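Side-chain contact in uncharacterized IolB-like protein (Salmonella typhimurium LT2, PDB 2QJV), which is a nickel-bound member of the KduI/IolB family of cupins and probably acts as a sugar isomerase: residues Y188-N193 and G197-R202. The protein carries 2 engineered substitutions. Sequence-based numbering, arbitrary orientation.
Sequences YYHRFN and GFCLQR. With SO4 (sulfate ion), chain J.
Strand 188-193 and the segment 197-202 run roughly antiparallel, their directions 141° apart, and diverge from Phe192 opposite Gly197, CA atoms 5.7 Å apart, to Tyr188 opposite Gln201, so that side chains rather than backbone bonds bridge the widening gap. At the narrow end the Phe192 ring lies against the backbone at the start of 197-202: Gly197 O and Phe198 CA sit over one face, the latter a CH-pi contact 3.9 Å from the ring centroid. Gly197 has no side chain to crowd Phe192 CB, so the two backbones come close here. Cys199, small and apolar enough for the middle, places SG 3.7 Å from Phe192 CZ at the ring edge and obliquely to the His190 ring. Where the gap is wider, a long glutamine reaches across: with CG anti to the backbone N (chi1 -178°) and an extended chain, Gln201 receives a 2.9 Å hydrogen bond at OE1 from His190 NE2. His190 ND1 is hydrogen-bonded to Asn239 ND2, which, with Gln201, fixes the imidazole's rotation. Gln201 NE2 lies 3.3 Å above the centre of the Tyr188 ring and hydrogen-bonds to His229 O; Tyr188 OH is hydrogen-bonded to Ser167 OG. His229 is a nickel ligand, and this buried join between two sheets borders the metal site inside a cupin beta-barrel.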
ATOM      1  N   TYR A 188      -1.893   4.750  23.045  1.00 37.29           N
ATOM      2  CA  TYR A 188      -1.778   3.513  23.804  1.00 36.47           C
ATOM      3  C   TYR A 188      -0.288   3.203  23.874  1.00 38.02           C
ATOM      4  O   TYR A 188       0.353   3.108  22.845  1.00 37.78           O
ATOM      5  CB  TYR A 188      -2.437   2.318  23.092  1.00 37.69           C
ATOM      6  CG  TYR A 188      -3.935   2.198  23.274  1.00 36.26           C
ATOM      7  CD1 TYR A 188      -4.780   3.160  22.758  1.00 36.29           C
ATOM      8  CD2 TYR A 188      -4.509   1.126  23.968  1.00 34.10           C
ATOM      9  CE1 TYR A 188      -6.133   3.086  22.929  1.00 39.09           C
ATOM     10  CE2 TYR A 188      -5.874   1.053  24.146  1.00 35.66           C
ATOM     11  CZ  TYR A 188      -6.673   2.032  23.617  1.00 40.08           C
ATOM     12  OH  TYR A 188      -8.005   1.943  23.795  1.00 38.40           O
ATOM     13  N   TYR A 189       0.236   3.032  25.075  1.00 36.34           N
ATOM     14  CA  TYR A 189       1.602   2.587  25.300  1.00 36.65           C
ATOM     15  C   TYR A 189       1.467   1.193  25.925  1.00 37.65           C
ATOM     16  O   TYR A 189       1.123   1.060  27.122  1.00 36.65           O
ATOM     17  CB  TYR A 189       2.377   3.556  26.194  1.00 36.30           C
ATOM     18  CG  TYR A 189       3.766   3.081  26.599  1.00 33.81           C
ATOM     19  CD1 TYR A 189       4.774   2.855  25.630  1.00 36.61           C
ATOM     20  CD2 TYR A 189       4.115   2.946  27.943  1.00 36.10           C
ATOM     21  CE1 TYR A 189       6.036   2.431  25.991  1.00 37.73           C
ATOM     22  CE2 TYR A 189       5.406   2.536  28.326  1.00 38.05           C
ATOM     23  CZ  TYR A 189       6.365   2.269  27.344  1.00 37.52           C
ATOM     24  OH  TYR A 189       7.619   1.882  27.727  1.00 36.46           O
ATOM     25  N   HIS A 190       1.842   0.171  25.147  1.00 37.30           N
ATOM     26  CA  HIS A 190       1.649  -1.224  25.529  1.00 35.29           C
ATOM     27  C   HIS A 190       2.856  -1.924  26.153  1.00 34.24           C
ATOM     28  O   HIS A 190       4.015  -1.695  25.762  1.00 37.50           O
ATOM     29  CB  HIS A 190       1.245  -2.077  24.322  1.00 37.62           C
ATOM     30  CG  HIS A 190      -0.151  -1.831  23.831  1.00 41.63           C
ATOM     31  ND1 HIS A 190      -1.224  -2.602  24.235  1.00 37.18           N
ATOM     32  CD2 HIS A 190      -0.637  -0.939  22.936  1.00 41.74           C
ATOM     33  CE1 HIS A 190      -2.313  -2.184  23.606  1.00 41.23           C
ATOM     34  NE2 HIS A 190      -1.981  -1.187  22.798  1.00 39.94           N
ATOM     35  N   ARG A 191       2.537  -2.788  27.109  1.00 37.71           N
ATOM     36  CA  ARG A 191       3.509  -3.632  27.819  1.00 38.11           C
ATOM     37  C   ARG A 191       2.936  -5.046  27.946  1.00 38.10           C
ATOM     38  O   ARG A 191       1.699  -5.236  28.020  1.00 37.13           O
ATOM     39  CB  ARG A 191       3.872  -3.039  29.189  1.00 35.85           C
ATOM     40  CG  ARG A 191       4.429  -1.612  29.140  1.00 37.89           C
ATOM     41  CD  ARG A 191       5.886  -1.522  28.664  1.00 36.76           C
ATOM     42  NE  ARG A 191       6.796  -1.467  29.793  1.00 45.29           N
ATOM     43  CZ  ARG A 191       7.359  -2.487  30.407  1.00 41.45           C
ATOM     44  NH1 ARG A 191       7.185  -3.726  30.016  1.00 42.35           N
ATOM     45  NH2 ARG A 191       8.121  -2.246  31.442  1.00 44.87           N
ATOM     46  N   PHE A 192       3.847  -6.035  27.979  1.00 37.08           N
ATOM     47  CA  PHE A 192       3.513  -7.461  28.076  1.00 37.84           C
ATOM     48  C   PHE A 192       4.309  -8.196  29.137  1.00 38.51           C
ATOM     49  O   PHE A 192       5.464  -7.837  29.449  1.00 36.09           O
ATOM     50  CB  PHE A 192       3.685  -8.163  26.711  1.00 38.98           C
ATOM     51  CG  PHE A 192       2.819  -7.588  25.669  1.00 40.66           C
ATOM     52  CD1 PHE A 192       1.497  -8.038  25.508  1.00 35.36           C
ATOM     53  CD2 PHE A 192       3.265  -6.518  24.899  1.00 37.83           C
ATOM     54  CE1 PHE A 192       0.670  -7.413  24.606  1.00 36.40           C
ATOM     55  CE2 PHE A 192       2.418  -5.879  24.018  1.00 35.47           C
ATOM     56  CZ  PHE A 192       1.143  -6.343  23.846  1.00 39.00           C
ATOM     57  N   ASN A 193       3.628  -9.175  29.732  1.00 39.85           N
ATOM     58  CA  ASN A 193       4.184 -10.095  30.694  1.00 38.60           C
ATOM     59  C   ASN A 193       3.724 -11.524  30.367  1.00 37.99           C
ATOM     60  O   ASN A 193       2.516 -11.832  30.440  1.00 37.37           O
ATOM     61  CB  ASN A 193       3.838  -9.708  32.149  1.00 37.52           C
ATOM     62  CG  ASN A 193       4.586 -10.549  33.150  1.00 43.70           C
ATOM     63  OD1 ASN A 193       5.755 -10.838  32.973  1.00 41.76           O
ATOM     64  ND2 ASN A 193       3.901 -10.974  34.198  1.00 42.04           N
ATOM     65  N   GLY A 197       5.689 -11.070  24.386  1.00 39.04           N
ATOM     66  CA  GLY A 197       4.337 -11.158  23.848  1.00 40.54           C
ATOM     67  C   GLY A 197       3.881 -10.041  22.947  1.00 37.89           C
ATOM     68  O   GLY A 197       4.577  -9.043  22.725  1.00 38.09           O
ATOM     69  N   PHE A 198       2.677 -10.236  22.429  1.00 38.58           N
ATOM     70  CA  PHE A 198       1.993  -9.235  21.636  1.00 38.79           C
ATOM     71  C   PHE A 198       0.478  -9.343  21.848  1.00 37.66           C
ATOM     72  O   PHE A 198      -0.010 -10.290  22.454  1.00 38.74           O
ATOM     73  CB  PHE A 198       2.356  -9.364  20.132  1.00 38.98           C
ATOM     74  CG  PHE A 198       1.827 -10.607  19.471  1.00 38.47           C
ATOM     75  CD1 PHE A 198       2.590 -11.776  19.437  1.00 34.44           C
ATOM     76  CD2 PHE A 198       0.587 -10.610  18.828  1.00 38.93           C
ATOM     77  CE1 PHE A 198       2.120 -12.941  18.784  1.00 38.27           C
ATOM     78  CE2 PHE A 198       0.092 -11.789  18.209  1.00 38.97           C
ATOM     79  CZ  PHE A 198       0.865 -12.941  18.174  1.00 38.66           C
ATOM     80  N   CYS A 199      -0.218  -8.306  21.392  1.00 39.11           N
ATOM     81  CA  CYS A 199      -1.656  -8.272  21.312  1.00 38.20           C
ATOM     82  C   CYS A 199      -1.977  -7.802  19.894  1.00 37.63           C
ATOM     83  O   CYS A 199      -1.078  -7.385  19.131  1.00 37.31           O
ATOM     84  CB  CYS A 199      -2.297  -7.351  22.365  1.00 37.85           C
ATOM     85  SG  CYS A 199      -2.053  -5.611  22.127  1.00 39.90           S
ATOM     86  N   LEU A 200      -3.248  -7.906  19.541  1.00 36.10           N
ATOM     87  CA  LEU A 200      -3.770  -7.418  18.273  1.00 38.22           C
ATOM     88  C   LEU A 200      -4.756  -6.274  18.567  1.00 38.99           C
ATOM     89  O   LEU A 200      -5.784  -6.456  19.267  1.00 37.41           O
ATOM     90  CB  LEU A 200      -4.437  -8.545  17.490  1.00 36.73           C
ATOM     91  CG  LEU A 200      -3.520  -9.755  17.175  1.00 40.44           C
ATOM     92  CD1 LEU A 200      -4.289 -10.889  16.494  1.00 37.30           C
ATOM     93  CD2 LEU A 200      -2.304  -9.341  16.327  1.00 35.30           C
ATOM     94  N   GLN A 201      -4.420  -5.094  18.078  1.00 38.54           N
ATOM     95  CA  GLN A 201      -5.273  -3.900  18.270  1.00 38.75           C
ATOM     96  C   GLN A 201      -5.795  -3.480  16.891  1.00 38.40           C
ATOM     97  O   GLN A 201      -5.042  -3.440  15.929  1.00 36.49           O
ATOM     98  CB  GLN A 201      -4.541  -2.764  18.979  1.00 36.93           C
ATOM     99  CG  GLN A 201      -5.443  -1.550  19.223  1.00 43.44           C
ATOM    100  CD  GLN A 201      -4.961  -0.570  20.271  1.00 40.35           C
ATOM    101  OE1 GLN A 201      -3.782  -0.521  20.630  1.00 40.42           O
ATOM    102  NE2 GLN A 201      -5.884   0.244  20.749  1.00 35.77           N
ATOM    103  N   ARG A 202      -7.095  -3.229  16.786  1.00 36.27           N
ATOM    104  CA  ARG A 202      -7.711  -2.849  15.535  1.00 35.95           C
ATOM    105  C   ARG A 202      -8.320  -1.451  15.683  1.00 36.89           C
ATOM    106  O   ARG A 202      -9.073  -1.201  16.610  1.00 37.99           O
ATOM    107  CB  ARG A 202      -8.786  -3.871  15.148  1.00 35.65           C
ATOM    108  CG  ARG A 202      -9.491  -3.594  13.863  1.00 36.17           C
ATOM    109  CD  ARG A 202     -10.775  -4.351  13.769  1.00 34.34           C
ATOM    110  NE  ARG A 202     -11.487  -4.079  12.542  1.00 35.89           N
ATOM    111  CZ  ARG A 202     -12.749  -4.390  12.332  1.00 35.54           C
ATOM    112  NH1 ARG A 202     -13.511  -4.901  13.311  1.00 37.10           N
ATOM    113  NH2 ARG A 202     -13.290  -4.112  11.165  1.00 36.16           N
TER
HETATM  114  S   SO4 J 277      10.547  -5.633  30.501  1.00 51.90           S
HETATM  115  O1  SO4 J 277       9.112  -5.841  30.217  1.00 55.36           O
HETATM  116  O2  SO4 J 277      11.378  -5.574  29.306  1.00 56.73           O
HETATM  117  O3  SO4 J 277      11.082  -6.822  31.192  1.00 58.45           O
HETATM  118  O4  SO4 J 277      10.685  -4.454  31.367  1.00 49.96           O